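Local atomic coordinates of dihydroorotase (Agrobacterium tumefaciens, PDB entry 2OGJ), a protein that probably acts as a zinc-dependent esterase of the amidohydrolase family, removing the acetyl group from acetyl-(R)-mandelate and, less efficiently, from acetyl glycolate. Residues K310-D315 with L371-E376; S296-V301 with S390-R395. All blocks are in the same frame, centred on the assembly; numbering follows the deposited sequence.

Contact 1: K310-D315 with L371-E376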
loop_
_atom_site.group_PDB
_atom_site.type_symbol
_atom_site.label_atom_id
_atom_site.label_comp_id
_atom_site.label_asym_id
_atom_site.label_seq_id
_atom_site.Cartn_x
_atom_site.Cartn_y
_atom_site.Cartn_z
ATOM N N LYS A 310 -34.142 21.541 17.300
ATOM C CA LYS A 310 -34.262 20.078 17.379
ATOM C C LYS A 310 -33.881 19.590 18.778
ATOM O O LYS A 310 -34.507 18.671 19.319
ATOM C CB LYS A 310 -33.368 19.398 16.331
ATOM C CG LYS A 310 -33.766 19.690 14.882
ATOM C CD LYS A 310 -32.856 18.966 13.906
ATOM C CE LYS A 310 -33.254 19.242 12.474
ATOM N NZ LYS A 310 -32.202 18.788 11.520
ATOM N N LEU A 311 -32.857 20.210 19.363
ATOM C CA LEU A 311 -32.421 19.837 20.700
ATOM C C LEU A 311 -33.478 20.259 21.702
ATOM O O LEU A 311 -33.783 19.531 22.639
ATOM C CB LEU A 311 -31.081 20.493 21.036
ATOM C CG LEU A 311 -29.808 19.709 20.702
ATOM C CD1 LEU A 311 -29.897 18.322 21.333
ATOM C CD2 LEU A 311 -29.612 19.617 19.187
ATOM N N LEU A 312 -34.042 21.440 21.497
ATOM C CA LEU A 312 -35.091 21.944 22.376
ATOM C C LEU A 312 -36.307 21.032 22.300
ATOM O O LEU A 312 -37.038 20.894 23.271
ATOM C CB LEU A 312 -35.521 23.358 21.962
ATOM C CG LEU A 312 -36.469 24.054 22.938
ATOM C CD1 LEU A 312 -35.665 24.512 24.140
ATOM C CD2 LEU A 312 -37.120 25.248 22.281
ATOM N N SER A 313 -36.519 20.424 21.135
ATOM C CA SER A 313 -37.655 19.542 20.913
ATOM C C SER A 313 -37.494 18.188 21.586
ATOM O O SER A 313 -38.482 17.509 21.840
ATOM C CB SER A 313 -37.884 19.338 19.415
ATOM O OG SER A 313 -36.995 18.369 18.888
ATOM N N VAL A 314 -36.262 17.769 21.852
ATOM C CA VAL A 314 -36.070 16.487 22.521
ATOM C C VAL A 314 -35.711 16.707 23.978
ATOM O O VAL A 314 -34.922 15.974 24.574
ATOM C CB VAL A 314 -35.009 15.601 21.832
ATOM C CG1 VAL A 314 -35.578 15.029 20.531
ATOM C CG2 VAL A 314 -33.746 16.398 21.575
ATOM N N ASP A 315 -36.304 17.761 24.523
ATOM C CA ASP A 315 -36.181 18.121 25.918
ATOM C C ASP A 315 -34.884 18.653 26.491
ATOM O O ASP A 315 -34.469 18.241 27.570
ATOM C CB ASP A 315 -36.646 16.944 26.770
ATOM C CG ASP A 315 -37.675 17.348 27.795
ATOM O OD1 ASP A 315 -38.720 17.902 27.392
ATOM O OD2 ASP A 315 -37.445 17.109 28.999
ATOM N N LEU A 371 -41.138 20.395 14.941
ATOM C CA LEU A 371 -40.830 21.332 16.019
ATOM C C LEU A 371 -41.995 22.290 16.315
ATOM O O LEU A 371 -42.563 22.909 15.414
ATOM C CB LEU A 371 -39.563 22.124 15.655
ATOM C CG LEU A 371 -38.461 21.296 14.974
ATOM C CD1 LEU A 371 -37.393 22.200 14.408
ATOM C CD2 LEU A 371 -37.871 20.317 15.961
ATOM N N LYS A 372 -42.336 22.395 17.594
ATOM C CA LYS A 372 -43.430 23.243 18.057
ATOM C C LYS A 372 -42.962 24.638 18.485
ATOM O O LYS A 372 -43.774 25.540 18.694
ATOM C CB LYS A 372 -44.148 22.559 19.228
ATOM C CG LYS A 372 -44.756 21.191 18.902
ATOM C CD LYS A 372 -45.761 21.300 17.772
ATOM C CE LYS A 372 -46.552 20.019 17.603
ATOM N NZ LYS A 372 -47.496 20.123 16.446
ATOM N N ARG A 373 -41.650 24.805 18.622
ATOM C CA ARG A 373 -41.059 26.082 19.002
ATOM C C ARG A 373 -39.808 26.283 18.163
ATOM O O ARG A 373 -39.040 25.351 17.950
ATOM C CB ARG A 373 -40.722 26.093 20.487
ATOM C CG ARG A 373 -41.957 26.057 21.357
ATOM C CD ARG A 373 -41.642 25.523 22.732
ATOM N NE ARG A 373 -41.056 26.516 23.623
ATOM C CZ ARG A 373 -40.466 26.216 24.778
ATOM N NH1 ARG A 373 -40.379 24.951 25.175
ATOM N NH2 ARG A 373 -39.975 27.179 25.546
ATOM N N LEU A 374 -39.607 27.503 17.684
ATOM C CA LEU A 374 -38.463 27.782 16.839
ATOM C C LEU A 374 -37.592 28.968 17.188
ATOM O O LEU A 374 -38.069 30.097 17.337
ATOM C CB LEU A 374 -38.929 27.957 15.400
ATOM C CG LEU A 374 -39.490 26.710 14.740
ATOM C CD1 LEU A 374 -40.065 27.097 13.393
ATOM C CD2 LEU A 374 -38.396 25.656 14.605
ATOM N N PHE A 375 -36.299 28.707 17.319
ATOM C CA PHE A 375 -35.387 29.793 17.561
ATOM C C PHE A 375 -35.387 30.497 16.217
ATOM O O PHE A 375 -35.255 29.859 15.167
ATOM C CB PHE A 375 -33.989 29.295 17.913
ATOM C CG PHE A 375 -33.878 28.763 19.304
ATOM C CD1 PHE A 375 -34.240 27.449 19.592
ATOM C CD2 PHE A 375 -33.437 29.588 20.339
ATOM C CE1 PHE A 375 -34.170 26.959 20.891
ATOM C CE2 PHE A 375 -33.361 29.111 21.645
ATOM C CZ PHE A 375 -33.727 27.793 21.922
ATOM N N GLU A 376 -35.589 31.808 16.252
ATOM C CA GLU A 376 -35.619 32.588 15.028
ATOM C C GLU A 376 -34.785 33.865 15.179
ATOM O O GLU A 376 -35.217 34.836 15.800
ATOM C CB GLU A 376 -37.069 32.917 14.666
ATOM C CG GLU A 376 -37.296 32.998 13.174
ATOM C CD GLU A 376 -38.202 31.889 12.649
ATOM O OE1 GLU A 376 -38.350 30.857 13.341
ATOM O OE2 GLU A 376 -38.763 32.040 11.536
#

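Contact 2: S296-V301 with S390-R395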
loop_
_atom_site.group_PDB
_atom_site.type_symbol
_atom_site.label_atom_id
_atom_site.label_comp_id
_atom_site.label_asym_id
_atom_site.label_seq_id
_atom_site.Cartn_x
_atom_site.Cartn_y
_atom_site.Cartn_z
ATOM N N SER A 296 -24.895 19.576 3.511
ATOM C CA SER A 296 -25.792 19.425 4.642
ATOM C C SER A 296 -26.647 20.672 4.831
ATOM O O SER A 296 -27.692 20.611 5.468
ATOM C CB SER A 296 -25.007 19.136 5.922
ATOM O OG SER A 296 -24.149 20.210 6.255
HETATM N N MSE A 297 -26.218 21.794 4.255
HETATM C CA MSE A 297 -26.953 23.050 4.413
HETATM C C MSE A 297 -28.341 23.061 3.804
HETATM O O MSE A 297 -29.304 23.398 4.487
HETATM C CB MSE A 297 -26.165 24.260 3.870
HETATM C CG MSE A 297 -26.930 25.588 4.048
HETATM SE SE MSE A 297 -26.019 27.057 3.645
HETATM C CE MSE A 297 -25.830 26.767 1.929
ATOM N N ASN A 298 -28.475 22.680 2.543
ATOM C CA ASN A 298 -29.801 22.742 1.961
ATOM C C ASN A 298 -30.790 21.753 2.558
ATOM O O ASN A 298 -31.904 22.132 2.916
ATOM C CB ASN A 298 -29.771 22.581 0.436
ATOM C CG ASN A 298 -31.142 22.860 -0.203
ATOM O OD1 ASN A 298 -31.563 24.010 -0.305
ATOM N ND2 ASN A 298 -31.843 21.805 -0.615
ATOM N N PHE A 299 -30.402 20.494 2.690
ATOM C CA PHE A 299 -31.362 19.563 3.219
ATOM C C PHE A 299 -31.347 19.238 4.701
ATOM O O PHE A 299 -32.111 19.826 5.466
ATOM C CB PHE A 299 -31.377 18.245 2.444
ATOM C CG PHE A 299 -32.197 17.175 3.119
ATOM C CD1 PHE A 299 -33.508 17.427 3.500
ATOM C CD2 PHE A 299 -31.645 15.938 3.423
ATOM C CE1 PHE A 299 -34.249 16.468 4.172
ATOM C CE2 PHE A 299 -32.385 14.975 4.096
ATOM C CZ PHE A 299 -33.687 15.243 4.471
ATOM N N PRO A 300 -30.474 18.322 5.140
ATOM C CA PRO A 300 -30.521 18.024 6.581
ATOM C C PRO A 300 -30.555 19.267 7.487
ATOM O O PRO A 300 -31.600 19.693 7.974
ATOM C CB PRO A 300 -29.262 17.175 6.807
ATOM C CG PRO A 300 -28.801 16.790 5.405
ATOM C CD PRO A 300 -29.167 17.969 4.568
ATOM N N VAL A 301 -29.373 19.828 7.690
ATOM C CA VAL A 301 -29.145 20.996 8.529
ATOM C C VAL A 301 -29.496 22.260 7.784
ATOM O O VAL A 301 -28.986 22.494 6.693
ATOM C CB VAL A 301 -27.656 21.104 8.876
ATOM C CG1 VAL A 301 -27.435 22.114 9.974
ATOM C CG2 VAL A 301 -27.131 19.756 9.234
ATOM N N SER A 390 -32.011 35.992 9.690
ATOM C CA SER A 390 -33.183 35.201 9.332
ATOM C C SER A 390 -32.800 33.735 9.096
ATOM O O SER A 390 -31.666 33.429 8.694
ATOM C CB SER A 390 -33.829 35.781 8.073
ATOM O OG SER A 390 -34.738 34.869 7.486
ATOM N N ARG A 391 -33.736 32.828 9.367
ATOM C CA ARG A 391 -33.494 31.407 9.165
ATOM C C ARG A 391 -33.325 31.141 7.682
ATOM O O ARG A 391 -33.836 31.898 6.858
ATOM C CB ARG A 391 -34.650 30.569 9.720
ATOM C CG ARG A 391 -34.560 30.356 11.218
ATOM C CD ARG A 391 -35.730 29.562 11.781
ATOM N NE ARG A 391 -35.978 28.350 11.011
ATOM C CZ ARG A 391 -36.954 28.222 10.113
ATOM N NH1 ARG A 391 -37.781 29.237 9.879
ATOM N NH2 ARG A 391 -37.097 27.082 9.442
ATOM N N TYR A 392 -32.586 30.072 7.373
ATOM C CA TYR A 392 -32.291 29.626 6.015
ATOM C C TYR A 392 -33.537 29.042 5.374
ATOM O O TYR A 392 -34.252 28.234 5.971
ATOM C CB TYR A 392 -31.177 28.564 6.039
ATOM C CG TYR A 392 -30.975 27.834 4.723
ATOM C CD1 TYR A 392 -30.211 28.395 3.697
ATOM C CD2 TYR A 392 -31.597 26.594 4.482
ATOM C CE1 TYR A 392 -30.073 27.748 2.462
ATOM C CE2 TYR A 392 -31.468 25.936 3.248
ATOM C CZ TYR A 392 -30.711 26.520 2.243
ATOM O OH TYR A 392 -30.636 25.915 1.005
ATOM N N ILE A 393 -33.805 29.463 4.154
ATOM C CA ILE A 393 -34.959 28.961 3.451
ATOM C C ILE A 393 -34.434 28.001 2.400
ATOM O O ILE A 393 -33.706 28.401 1.483
ATOM C CB ILE A 393 -35.767 30.113 2.787
ATOM C CG1 ILE A 393 -36.120 31.171 3.842
ATOM C CG2 ILE A 393 -37.049 29.555 2.151
ATOM C CD1 ILE A 393 -36.889 30.608 5.005
ATOM N N PRO A 394 -34.783 26.712 2.533
ATOM C CA PRO A 394 -34.335 25.689 1.589
ATOM C C PRO A 394 -34.767 25.943 0.159
ATOM O O PRO A 394 -35.947 25.859 -0.169
ATOM C CB PRO A 394 -34.909 24.394 2.172
ATOM C CG PRO A 394 -36.115 24.855 2.916
ATOM C CD PRO A 394 -35.648 26.126 3.573
ATOM N N ARG A 395 -33.795 26.293 -0.680
ATOM C CA ARG A 395 -34.039 26.534 -2.095
ATOM C C ARG A 395 -34.047 25.184 -2.779
ATOM O O ARG A 395 -33.237 24.920 -3.671
ATOM C CB ARG A 395 -32.938 27.402 -2.698
ATOM C CG ARG A 395 -33.019 28.838 -2.263
ATOM C CD ARG A 395 -31.824 29.646 -2.710
ATOM N NE ARG A 395 -31.773 30.913 -1.987
ATOM C CZ ARG A 395 -31.877 31.010 -0.662
ATOM N NH1 ARG A 395 -32.042 29.911 0.073
ATOM N NH2 ARG A 395 -31.817 32.197 -0.064
#

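Contact 1: K310-D315 with L371-E376
L312 meets two flat groups with one branch: its CD2 methyl lies over the centre of one face of the R373 guanidinium, 4.2 Å above that plane, and also reaches the F375 ring. At F375 the approach is oblique, with L312 CD2 3.7 Å from F375 CE1. L312 CB comes to the same ring at its edge, in the ring plane, 4.0 Å from F375 CE1. With CG anti to the backbone N (chi1 -172°), the L312 branch is carried toward both partners, which it crosses at about a right angle. The R373 chain bends at its third torsion (chi3 81°), folding the guanidinium back over the methyl while R373 CB touches L312 CD2 at 4.1 Å. Next to L312 on the helix, S313 CB packs against L371 CD2 at 3.6 Å; L371 CD2 also reaches K310 CA at 3.9 Å. The contact thus lays the end of helix 304-313, in the TIM-barrel amidohydrolase part of the chain, on the cornered part of strand 368-382, where the chain turns at K372 and R373. Helix 272-280 flanks the helix through F272, which K310 and S313 touch. No hydrogen bond crosses between the two segments themselves, but just beyond them S309 OG, earlier on the same helix, bonds F375 N. S313 OG bonds back to K310 O, and K310 NZ bonds to T362 O. Between the two segments the contact is apolar packing, with the guanidinium offering a flat face to a methyl; R373 itself is an exposed residue, so its charged end probably stays solvated.

Contact 2: S296-V301 with S390-R395
M297, a selenomethionine, and the Y392 ring form a Met-aromatic contact where the loop before helix 304-313 meets the C-terminal tail of this TIM-barrel enzyme. The two side chains cross at about a right angle. M297 CG stands over one ring face, offset toward the rim, 4.3 Å from the ring centroid in a CH-pi contact. Its SE atom is farther round, 4.8 Å from that centroid and 34° off the ring normal, an oblique approach. Y392 reaches across with its CG anti to the backbone N (chi1 169°), and D303 OD1 accepts a bond from its backbone N. N298 approaches from another direction, its amide plane turned 89° from the ring plane and its OD1 at the ring edge, in plane. P394 and R395 border the amide, with N298 OD1 3.8 Å from P394 CA. The neighbouring S296 OG bonds to D291 O and H293 N, tying the loop to the segment that carries zinc ligand D291. The side chains of M297 and D291 are about 10 Å apart, so the contact lies near the binuclear zinc site without being part of it. Though 2.62 Å resolution gives its shortness no meaning, Y392 OH donates a hydrogen bond to N298 OD1 at 2.5 Å.

Contact 1 is partly buried and packs the last turn of a helix on a cornered strand; contact 2 joins two irregular segments at the surface. Their chemistry differs accordingly: the first has no hydrogen bond across it and relies on leucine branches, whereas the second adds a tyrosine hydroxyl bond to a selenium-aromatic contact. Along the chain, contact 1 is nested within the loop that contact 2 closes, and the centres lie about 16 Å apart. Both border helix 304-313, the first at its C-terminal end, the second through the loop preceding it. They also touch directly: F375 O lies 3.4 Å from R391 CD, and E376 OE2 forms a long, weak ion pair with R391 NH1.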